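Local coordinates for protein SsfX3 (Streptomyces sp. SF2575, PDB 3SKV) that probably transfers a salicylyl group in a tetracycline biosynthetic pathway, as a GDSL/SGNH-family acyltransferase that also carries a jelly-roll domain, at residues N256-P267 with K305-V315; R206-E216 with H364-R372. The protein carries 1 engineered substitution. One frame throughout, in Å; residues are numbered along the deposited sequence.

Followed from the N terminus, the chain first builds antiparallel strands, the jelly-roll part, and then enters the GDSL/SGNH fold with its five-stranded parallel sheet. Helix 208-216 comes early in that fold and packs against helix 361-377, near the C terminus, so contact 2 closes a loop of 147 residues. Contact 1 is nested inside that loop: the turn after helix 254-257 and the start of helix 266-278 meet the beginning of helix 308-324 after 37 intervening residues. The centres of the two contacts are about 27 Å apart, and their nearest atoms about 11 Å. Contact 2 thus joins early and late helices, whereas contact 1 ties together neighbouring connections of the parallel sheet.

Contact 1. Residues N256-P267 with K305-V315; sequences NFMDGDGFVDFP and KPTVADYREQV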
loop_
_atom_site.group_PDB
_atom_site.type_symbol
_atom_site.label_atom_id
_atom_site.label_comp_id
_atom_site.label_asym_id
_atom_site.label_seq_id
_atom_site.Cartn_x
_atom_site.Cartn_y
_atom_site.Cartn_z
ATOM N N ASN A 256 -1.803 -1.354 -18.400
ATOM C CA ASN A 256 -1.952 -2.187 -19.595
ATOM C C ASN A 256 -1.665 -1.359 -20.839
ATOM O O ASN A 256 -1.018 -1.854 -21.759
ATOM C CB ASN A 256 -3.348 -2.834 -19.663
ATOM C CG ASN A 256 -3.497 -4.038 -18.783
ATOM O OD1 ASN A 256 -4.147 -4.002 -17.742
ATOM N ND2 ASN A 256 -2.909 -5.144 -19.191
ATOM N N PHE A 257 -2.131 -0.087 -20.855
ATOM C CA PHE A 257 -1.909 0.864 -21.951
ATOM C C PHE A 257 -0.398 1.084 -22.161
ATOM O O PHE A 257 0.053 1.143 -23.301
ATOM C CB PHE A 257 -2.652 2.217 -21.699
ATOM C CG PHE A 257 -2.191 3.363 -22.581
ATOM C CD1 PHE A 257 -2.640 3.478 -23.895
ATOM C CD2 PHE A 257 -1.237 4.272 -22.129
ATOM C CE1 PHE A 257 -2.159 4.495 -24.734
ATOM C CE2 PHE A 257 -0.764 5.294 -22.967
ATOM C CZ PHE A 257 -1.231 5.401 -24.260
ATOM N N MET A 258 0.365 1.221 -21.054
ATOM C CA MET A 258 1.813 1.438 -21.026
ATOM C C MET A 258 2.609 0.368 -21.795
ATOM O O MET A 258 3.737 0.645 -22.220
ATOM C CB MET A 258 2.303 1.519 -19.579
ATOM C CG MET A 258 1.895 2.792 -18.863
ATOM S SD MET A 258 2.252 2.746 -17.088
ATOM C CE MET A 258 4.055 2.597 -17.111
ATOM N N ASP A 259 2.021 -0.842 -21.973
ATOM C CA ASP A 259 2.628 -1.968 -22.690
ATOM C C ASP A 259 2.072 -2.100 -24.088
ATOM O O ASP A 259 2.545 -2.935 -24.852
ATOM C CB ASP A 259 2.438 -3.291 -21.917
ATOM C CG ASP A 259 3.393 -3.478 -20.755
ATOM O OD1 ASP A 259 4.614 -3.240 -20.940
ATOM O OD2 ASP A 259 2.933 -3.880 -19.672
ATOM N N GLY A 260 1.057 -1.287 -24.394
ATOM C CA GLY A 260 0.360 -1.223 -25.681
ATOM C C GLY A 260 -0.407 -2.474 -26.029
ATOM O O GLY A 260 -0.920 -2.616 -27.137
ATOM N N ASP A 261 -0.523 -3.355 -25.059
ATOM C CA ASP A 261 -1.099 -4.684 -25.163
ATOM C C ASP A 261 -2.009 -4.942 -23.964
ATOM O O ASP A 261 -1.662 -4.601 -22.813
ATOM C CB ASP A 261 0.069 -5.686 -25.150
ATOM C CG ASP A 261 -0.281 -7.083 -25.554
ATOM O OD1 ASP A 261 -0.274 -7.360 -26.771
ATOM O OD2 ASP A 261 -0.485 -7.924 -24.652
ATOM N N GLY A 262 -3.157 -5.547 -24.249
ATOM C CA GLY A 262 -4.120 -5.899 -23.218
ATOM C C GLY A 262 -5.520 -5.356 -23.381
ATOM O O GLY A 262 -6.382 -5.718 -22.586
ATOM N N PHE A 263 -5.778 -4.503 -24.392
ATOM C CA PHE A 263 -7.106 -3.889 -24.580
ATOM C C PHE A 263 -8.275 -4.833 -24.890
ATOM O O PHE A 263 -9.356 -4.676 -24.318
ATOM C CB PHE A 263 -7.074 -2.723 -25.580
ATOM C CG PHE A 263 -8.371 -1.938 -25.607
ATOM C CD1 PHE A 263 -8.750 -1.146 -24.521
ATOM C CD2 PHE A 263 -9.224 -2.003 -26.706
ATOM C CE1 PHE A 263 -9.942 -0.414 -24.542
ATOM C CE2 PHE A 263 -10.413 -1.251 -26.729
ATOM C CZ PHE A 263 -10.757 -0.453 -25.648
ATOM N N VAL A 264 -8.083 -5.756 -25.836
ATOM C CA VAL A 264 -9.114 -6.720 -26.255
ATOM C C VAL A 264 -9.576 -7.597 -25.070
ATOM O O VAL A 264 -10.773 -7.760 -24.868
ATOM C CB VAL A 264 -8.683 -7.552 -27.509
ATOM C CG1 VAL A 264 -9.739 -8.583 -27.895
ATOM C CG2 VAL A 264 -8.382 -6.637 -28.691
ATOM N N ASP A 265 -8.632 -8.109 -24.281
ATOM C CA ASP A 265 -8.925 -8.977 -23.139
ATOM C C ASP A 265 -9.342 -8.256 -21.900
ATOM O O ASP A 265 -9.889 -8.884 -21.000
ATOM C CB ASP A 265 -7.752 -9.927 -22.853
ATOM C CG ASP A 265 -7.496 -10.898 -23.991
ATOM O OD1 ASP A 265 -8.417 -11.100 -24.823
ATOM O OD2 ASP A 265 -6.391 -11.478 -24.037
ATOM N N PHE A 266 -9.092 -6.950 -21.848
ATOM C CA PHE A 266 -9.362 -6.102 -20.694
ATOM C C PHE A 266 -10.758 -6.285 -20.035
ATOM O O PHE A 266 -10.796 -6.604 -18.833
ATOM C CB PHE A 266 -9.033 -4.626 -21.006
ATOM C CG PHE A 266 -9.016 -3.767 -19.774
ATOM C CD1 PHE A 266 -7.913 -3.766 -18.918
ATOM C CD2 PHE A 266 -10.105 -2.966 -19.455
ATOM C CE1 PHE A 266 -7.909 -2.979 -17.760
ATOM C CE2 PHE A 266 -10.088 -2.157 -18.322
ATOM C CZ PHE A 266 -8.995 -2.167 -17.483
ATOM N N PRO A 267 -11.895 -6.115 -20.766
ATOM C CA PRO A 267 -13.196 -6.311 -20.116
ATOM C C PRO A 267 -13.381 -7.709 -19.530
ATOM O O PRO A 267 -13.862 -7.818 -18.411
ATOM C CB PRO A 267 -14.216 -6.001 -21.221
ATOM C CG PRO A 267 -13.471 -5.299 -22.266
ATOM C CD PRO A 267 -12.071 -5.776 -22.194
ATOM N N LYS A 305 -4.246 3.162 -32.045
ATOM C CA LYS A 305 -3.954 2.217 -30.982
ATOM C C LYS A 305 -4.826 2.683 -29.809
ATOM O O LYS A 305 -4.982 3.907 -29.643
ATOM C CB LYS A 305 -2.447 2.307 -30.630
ATOM C CG LYS A 305 -1.942 1.359 -29.552
ATOM C CD LYS A 305 -0.917 2.029 -28.626
ATOM C CE LYS A 305 -1.193 1.757 -27.151
ATOM N NZ LYS A 305 -0.060 2.181 -26.269
ATOM N N PRO A 306 -5.407 1.757 -28.991
ATOM C CA PRO A 306 -6.225 2.213 -27.845
ATOM C C PRO A 306 -5.538 3.230 -26.940
ATOM O O PRO A 306 -4.324 3.169 -26.732
ATOM C CB PRO A 306 -6.532 0.924 -27.074
ATOM C CG PRO A 306 -6.366 -0.164 -28.060
ATOM C CD PRO A 306 -5.351 0.277 -29.061
ATOM N N THR A 307 -6.330 4.170 -26.418
ATOM C CA THR A 307 -5.873 5.258 -25.553
ATOM C C THR A 307 -6.256 4.970 -24.095
ATOM O O THR A 307 -7.011 4.036 -23.817
ATOM C CB THR A 307 -6.495 6.597 -26.033
ATOM O OG1 THR A 307 -7.907 6.589 -25.804
ATOM C CG2 THR A 307 -6.227 6.889 -27.501
ATOM N N VAL A 308 -5.751 5.804 -23.176
ATOM C CA VAL A 308 -6.066 5.760 -21.748
ATOM C C VAL A 308 -7.593 5.955 -21.574
ATOM O O VAL A 308 -8.221 5.213 -20.807
ATOM C CB VAL A 308 -5.253 6.793 -20.939
ATOM C CG1 VAL A 308 -5.697 6.816 -19.475
ATOM C CG2 VAL A 308 -3.752 6.513 -21.035
ATOM N N ALA A 309 -8.181 6.895 -22.338
ATOM C CA ALA A 309 -9.622 7.168 -22.339
ATOM C C ALA A 309 -10.439 5.911 -22.664
ATOM O O ALA A 309 -11.431 5.638 -21.985
ATOM C CB ALA A 309 -9.937 8.268 -23.331
ATOM N N ASP A 310 -9.970 5.112 -23.658
ATOM C CA ASP A 310 -10.566 3.834 -24.091
ATOM C C ASP A 310 -10.614 2.815 -22.966
ATOM O O ASP A 310 -11.620 2.109 -22.833
ATOM C CB ASP A 310 -9.847 3.253 -25.326
ATOM C CG ASP A 310 -10.066 4.062 -26.601
ATOM O OD1 ASP A 310 -11.113 4.731 -26.712
ATOM O OD2 ASP A 310 -9.190 4.029 -27.483
ATOM N N TYR A 311 -9.540 2.750 -22.153
ATOM C CA TYR A 311 -9.472 1.847 -20.998
ATOM C C TYR A 311 -10.450 2.269 -19.929
ATOM O O TYR A 311 -11.180 1.418 -19.417
ATOM C CB TYR A 311 -8.059 1.737 -20.430
ATOM C CG TYR A 311 -7.172 0.802 -21.218
ATOM C CD1 TYR A 311 -6.413 1.274 -22.284
ATOM C CD2 TYR A 311 -7.080 -0.552 -20.890
ATOM C CE1 TYR A 311 -5.591 0.428 -23.019
ATOM C CE2 TYR A 311 -6.244 -1.409 -21.611
ATOM C CZ TYR A 311 -5.494 -0.904 -22.669
ATOM O OH TYR A 311 -4.663 -1.711 -23.405
ATOM N N ARG A 312 -10.540 3.592 -19.656
ATOM C CA ARG A 312 -11.467 4.182 -18.667
ATOM C C ARG A 312 -12.898 3.852 -19.010
ATOM O O ARG A 312 -13.650 3.475 -18.117
ATOM C CB ARG A 312 -11.306 5.703 -18.552
ATOM C CG ARG A 312 -9.969 6.149 -17.989
ATOM C CD ARG A 312 -10.133 7.460 -17.205
ATOM N NE ARG A 312 -8.827 7.971 -16.788
ATOM C CZ ARG A 312 -8.020 8.704 -17.548
ATOM N NH1 ARG A 312 -8.404 9.095 -18.763
ATOM N NH2 ARG A 312 -6.825 9.061 -17.100
ATOM N N GLU A 313 -13.261 3.945 -20.320
ATOM C CA GLU A 313 -14.604 3.619 -20.798
ATOM C C GLU A 313 -14.992 2.125 -20.558
ATOM O O GLU A 313 -16.159 1.861 -20.273
ATOM C CB GLU A 313 -14.775 4.043 -22.254
ATOM C CG GLU A 313 -16.209 4.385 -22.633
ATOM C CD GLU A 313 -16.496 4.429 -24.128
ATOM O OE1 GLU A 313 -15.536 4.562 -24.924
ATOM O OE2 GLU A 313 -17.689 4.340 -24.504
ATOM N N GLN A 314 -14.003 1.177 -20.591
ATOM C CA GLN A 314 -14.215 -0.265 -20.319
ATOM C C GLN A 314 -14.487 -0.512 -18.843
ATOM O O GLN A 314 -15.357 -1.328 -18.531
ATOM C CB GLN A 314 -13.024 -1.140 -20.794
ATOM C CG GLN A 314 -12.702 -1.013 -22.283
ATOM C CD GLN A 314 -13.686 -1.710 -23.185
ATOM O OE1 GLN A 314 -14.891 -1.452 -23.170
ATOM N NE2 GLN A 314 -13.178 -2.557 -24.061
ATOM N N VAL A 315 -13.770 0.225 -17.933
ATOM C CA VAL A 315 -13.968 0.114 -16.489
ATOM C C VAL A 315 -15.431 0.466 -16.216
ATOM O O VAL A 315 -16.137 -0.322 -15.565
ATOM C CB VAL A 315 -12.934 0.902 -15.613
ATOM C CG1 VAL A 315 -13.231 0.732 -14.134
ATOM C CG2 VAL A 315 -11.493 0.469 -15.898
#
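Phe263 directs the edge of its ring, CD1 foremost, at the face of Tyr311, whose own edge meets the face of Phe266. The result is an aromatic cluster of two successive T-shaped stacks, set where a connection of the GDSL/SGNH fold meets the start of helix 308-324. The Phe263 and Tyr311 centroids lie 5.0 Å apart, with planes at 74°, and the Phe266 and Tyr311 planes stand at 82°. This is the tight half of the contact. Pro306 lays CB over a face of Phe263, 4.0 Å from the ring centroid, while Val315 CG2 meets the edge of Phe266. Gln314 packs against Phe263, Phe266 and Pro267, its CG 3.6 Å from Phe263 CE1. With its CG anti to the backbone N (chi1 165°), Phe257 sets its ring against the same helix start, and Val308 CG2 makes a CH-pi contact on one face, 3.8 Å from the centroid. There Thr307 and Asp310 form a capping box: Thr307 N donates to Asp310 OD2, and Asp310 N returns a weak bond to Thr307 OG1. Toward solvent the contact thins to exposed Gly260 and the bent chain of Lys305. The Lys305 ammonium group covers the other face of Phe257 as a cation-pi partner, NZ 4.0 Å from the centroid. Lys305 NZ also donates to Phe257 O at 3.1 Å, from the face opposite Gly260 N, which bonds the same oxygen.

Contact 2. Residues R206-E216 with H364-R372; sequences RTWLALAARAE and HEIFAESSR
Glu216 OE2 is gripped by two nitrogens of Arg372: NE at 2.6 Å, nearly in the guanidinium plane and on the anti side of the carboxylate, and NH2 at 3.0 Å in a weak bond. Arg372 reaches it by bending at chi3 (63°). Its NH1 turns to Glu369 OE1, also weakly, so the guanidinium bridges two carboxylates in a salt-bridge network that probably limits its rotation. Ala215 CB rests on one guanidinium face, 3.5 Å from Arg372 CZ. At the other end Trp208 is a knob in a hole formed by His364, Phe367, Ala368 and Ser371. CG of Trp208 takes the crowded position between backbone N and carbonyl carbon (chi1 72°), which lays the indole across Phe367, with Phe367 CE1 over its centre; the two rings are tilted by 47°, an oblique meeting rather than a stack. The backbone N of Trp208 donates to His364 ND1 at 3.1 Å, close to the imidazole plane, and His364 NE2 donates to Arg199 O, so both ring nitrogens are used. Between these ends Ala368 CB lies 3.8 Å from Leu211 CB, and the axes of segments 208-216 and 364-372 come within 8.1 Å. Thr207 OG1 caps helix 208-216 by accepting from Ala210 N. The pair belongs to the helical layer beside the parallel sheet of the GDSL/SGNH fold: Trp208, Leu209 and Ala212 reach Trp188 of strand 187-192, Ala210 and Arg214 touch Trp158 of the N-terminal strand 153-158, and helix 361-377 leans through Phe367 and Ser371 on Val338 of helix 335-338.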
loop_
_atom_site.group_PDB
_atom_site.type_symbol
_atom_site.label_atom_id
_atom_site.label_comp_id
_atom_site.label_asym_id
_atom_site.label_seq_id
_atom_site.Cartn_x
_atom_site.Cartn_y
_atom_site.Cartn_z
ATOM N N ARG A 206 2.383 8.969 5.775
ATOM C CA ARG A 206 1.825 10.118 5.083
ATOM C C ARG A 206 1.626 9.945 3.583
ATOM O O ARG A 206 1.538 10.942 2.858
ATOM C CB ARG A 206 2.538 11.409 5.504
ATOM C CG ARG A 206 2.157 11.857 6.933
ATOM C CD ARG A 206 2.871 13.109 7.385
ATOM N NE ARG A 206 4.258 12.781 7.730
ATOM C CZ ARG A 206 5.220 13.673 7.961
ATOM N NH1 ARG A 206 4.959 14.976 7.891
ATOM N NH2 ARG A 206 6.452 13.272 8.253
ATOM N N THR A 207 1.481 8.674 3.115
ATOM C CA THR A 207 1.125 8.394 1.719
ATOM C C THR A 207 -0.385 8.658 1.644
ATOM O O THR A 207 -1.047 8.690 2.691
ATOM C CB THR A 207 1.456 6.945 1.284
ATOM O OG1 THR A 207 0.691 6.028 2.057
ATOM C CG2 THR A 207 2.937 6.604 1.401
ATOM N N TRP A 208 -0.945 8.818 0.436
ATOM C CA TRP A 208 -2.378 9.058 0.331
ATOM C C TRP A 208 -3.146 7.898 0.973
ATOM O O TRP A 208 -4.096 8.147 1.715
ATOM C CB TRP A 208 -2.794 9.339 -1.111
ATOM C CG TRP A 208 -2.774 8.156 -2.031
ATOM C CD1 TRP A 208 -1.758 7.764 -2.846
ATOM C CD2 TRP A 208 -3.834 7.207 -2.218
ATOM N NE1 TRP A 208 -2.124 6.634 -3.542
ATOM C CE2 TRP A 208 -3.397 6.276 -3.181
ATOM C CE3 TRP A 208 -5.118 7.061 -1.665
ATOM C CZ2 TRP A 208 -4.207 5.229 -3.627
ATOM C CZ3 TRP A 208 -5.902 6.001 -2.066
ATOM C CH2 TRP A 208 -5.462 5.114 -3.055
ATOM N N LEU A 209 -2.686 6.643 0.739
ATOM C CA LEU A 209 -3.261 5.411 1.286
ATOM C C LEU A 209 -3.265 5.411 2.802
ATOM O O LEU A 209 -4.299 5.139 3.411
ATOM C CB LEU A 209 -2.455 4.201 0.792
ATOM C CG LEU A 209 -2.888 3.585 -0.527
ATOM C CD1 LEU A 209 -1.944 2.541 -0.951
ATOM C CD2 LEU A 209 -4.296 2.970 -0.427
ATOM N N ALA A 210 -2.117 5.730 3.410
ATOM C CA ALA A 210 -1.953 5.792 4.856
ATOM C C ALA A 210 -2.869 6.860 5.461
ATOM O O ALA A 210 -3.597 6.564 6.405
ATOM C CB ALA A 210 -0.496 6.078 5.200
ATOM N N LEU A 211 -2.883 8.080 4.873
ATOM C CA LEU A 211 -3.704 9.210 5.308
ATOM C C LEU A 211 -5.186 8.897 5.166
ATOM O O LEU A 211 -5.964 9.246 6.056
ATOM C CB LEU A 211 -3.372 10.447 4.457
ATOM C CG LEU A 211 -2.423 11.539 4.967
ATOM C CD1 LEU A 211 -1.842 11.292 6.420
ATOM C CD2 LEU A 211 -1.423 11.908 3.917
ATOM N N ALA A 212 -5.586 8.270 4.047
ATOM C CA ALA A 212 -6.983 7.925 3.803
ATOM C C ALA A 212 -7.451 6.872 4.824
ATOM O O ALA A 212 -8.475 7.088 5.451
ATOM C CB ALA A 212 -7.179 7.426 2.371
ATOM N N ALA A 213 -6.655 5.810 5.062
ATOM C CA ALA A 213 -6.972 4.744 6.030
ATOM C C ALA A 213 -7.065 5.262 7.460
ATOM O O ALA A 213 -7.989 4.899 8.193
ATOM C CB ALA A 213 -5.942 3.627 5.965
ATOM N N ARG A 214 -6.111 6.102 7.855
ATOM C CA ARG A 214 -6.059 6.665 9.202
ATOM C C ARG A 214 -7.263 7.572 9.469
ATOM O O ARG A 214 -7.856 7.486 10.546
ATOM C CB ARG A 214 -4.750 7.427 9.440
ATOM C CG ARG A 214 -3.535 6.543 9.532
ATOM C CD ARG A 214 -2.260 7.352 9.380
ATOM N NE ARG A 214 -2.057 8.271 10.496
ATOM C CZ ARG A 214 -1.229 9.304 10.477
ATOM N NH1 ARG A 214 -0.505 9.558 9.397
ATOM N NH2 ARG A 214 -1.104 10.085 11.549
ATOM N N ALA A 215 -7.645 8.405 8.480
ATOM C CA ALA A 215 -8.782 9.303 8.647
ATOM C C ALA A 215 -10.092 8.517 8.714
ATOM O O ALA A 215 -11.032 8.936 9.394
ATOM C CB ALA A 215 -8.826 10.303 7.522
ATOM N N GLU A 216 -10.150 7.371 8.011
ATOM C CA GLU A 216 -11.342 6.540 7.974
ATOM C C GLU A 216 -11.432 5.487 9.071
ATOM O O GLU A 216 -12.520 4.967 9.281
ATOM C CB GLU A 216 -11.525 5.903 6.581
ATOM C CG GLU A 216 -12.066 6.866 5.523
ATOM C CD GLU A 216 -13.378 7.579 5.830
ATOM O OE1 GLU A 216 -14.280 6.964 6.446
ATOM O OE2 GLU A 216 -13.518 8.753 5.422
ATOM N N HIS A 364 -0.231 14.226 -1.799
ATOM C CA HIS A 364 -0.647 12.984 -1.129
ATOM C C HIS A 364 -1.839 13.256 -0.174
ATOM O O HIS A 364 -2.754 12.440 -0.101
ATOM C CB HIS A 364 0.522 12.312 -0.386
ATOM C CG HIS A 364 1.373 11.451 -1.266
ATOM N ND1 HIS A 364 1.061 10.111 -1.495
ATOM C CD2 HIS A 364 2.500 11.759 -1.949
ATOM C CE1 HIS A 364 1.988 9.665 -2.317
ATOM N NE2 HIS A 364 2.884 10.619 -2.609
ATOM N N GLU A 365 -1.874 14.447 0.472
ATOM C CA GLU A 365 -2.986 14.824 1.365
ATOM C C GLU A 365 -4.246 15.101 0.573
ATOM O O GLU A 365 -5.307 14.650 0.978
ATOM C CB GLU A 365 -2.644 16.015 2.250
ATOM C CG GLU A 365 -1.725 15.657 3.392
ATOM C CD GLU A 365 -1.252 16.859 4.177
ATOM O OE1 GLU A 365 -2.001 17.308 5.074
ATOM O OE2 GLU A 365 -0.133 17.354 3.903
ATOM N N ILE A 366 -4.127 15.822 -0.557
ATOM C CA ILE A 366 -5.231 16.156 -1.460
ATOM C C ILE A 366 -5.840 14.879 -2.060
ATOM O O ILE A 366 -7.065 14.719 -2.039
ATOM C CB ILE A 366 -4.775 17.187 -2.542
ATOM C CG1 ILE A 366 -4.225 18.505 -1.931
ATOM C CG2 ILE A 366 -5.854 17.441 -3.609
ATOM C CD1 ILE A 366 -5.105 19.227 -1.009
ATOM N N PHE A 367 -4.976 13.979 -2.588
ATOM C CA PHE A 367 -5.365 12.693 -3.174
ATOM C C PHE A 367 -6.217 11.883 -2.168
ATOM O O PHE A 367 -7.282 11.359 -2.535
ATOM C CB PHE A 367 -4.113 11.886 -3.599
ATOM C CG PHE A 367 -4.400 10.755 -4.566
ATOM C CD1 PHE A 367 -4.980 9.571 -4.131
ATOM C CD2 PHE A 367 -4.121 10.886 -5.922
ATOM C CE1 PHE A 367 -5.285 8.542 -5.038
ATOM C CE2 PHE A 367 -4.394 9.843 -6.821
ATOM C CZ PHE A 367 -4.981 8.683 -6.379
ATOM N N ALA A 368 -5.769 11.837 -0.899
ATOM C CA ALA A 368 -6.401 11.123 0.201
ATOM C C ALA A 368 -7.806 11.637 0.507
ATOM O O ALA A 368 -8.732 10.825 0.616
ATOM C CB ALA A 368 -5.524 11.186 1.452
ATOM N N GLU A 369 -7.967 12.971 0.651
ATOM C CA GLU A 369 -9.229 13.642 0.970
ATOM C C GLU A 369 -10.165 13.479 -0.228
ATOM O O GLU A 369 -11.350 13.177 -0.048
ATOM C CB GLU A 369 -8.966 15.126 1.266
ATOM C CG GLU A 369 -9.318 15.655 2.654
ATOM C CD GLU A 369 -8.654 15.060 3.888
ATOM O OE1 GLU A 369 -8.998 13.900 4.210
ATOM O OE2 GLU A 369 -8.026 15.823 4.661
ATOM N N SER A 370 -9.611 13.599 -1.444
ATOM C CA SER A 370 -10.352 13.443 -2.687
ATOM C C SER A 370 -10.920 12.024 -2.857
ATOM O O SER A 370 -12.075 11.868 -3.265
ATOM C CB SER A 370 -9.479 13.844 -3.875
ATOM O OG SER A 370 -10.259 13.946 -5.056
ATOM N N SER A 371 -10.110 11.000 -2.533
ATOM C CA SER A 371 -10.508 9.590 -2.587
ATOM C C SER A 371 -11.628 9.336 -1.587
ATOM O O SER A 371 -12.606 8.684 -1.940
ATOM C CB SER A 371 -9.326 8.675 -2.265
ATOM O OG SER A 371 -8.277 8.837 -3.204
ATOM N N ARG A 372 -11.494 9.873 -0.354
ATOM C CA ARG A 372 -12.490 9.726 0.714
ATOM C C ARG A 372 -13.809 10.381 0.331
ATOM O O ARG A 372 -14.864 9.776 0.526
ATOM C CB ARG A 372 -11.968 10.293 2.046
ATOM C CG ARG A 372 -10.917 9.415 2.694
ATOM C CD ARG A 372 -10.385 10.054 3.965
ATOM N NE ARG A 372 -11.432 10.203 4.968
ATOM C CZ ARG A 372 -11.646 11.316 5.651
ATOM N NH1 ARG A 372 -10.859 12.372 5.475
ATOM N NH2 ARG A 372 -12.639 11.382 6.530
HETATM O O HOH W 1 -7.281 11.942 4.444
#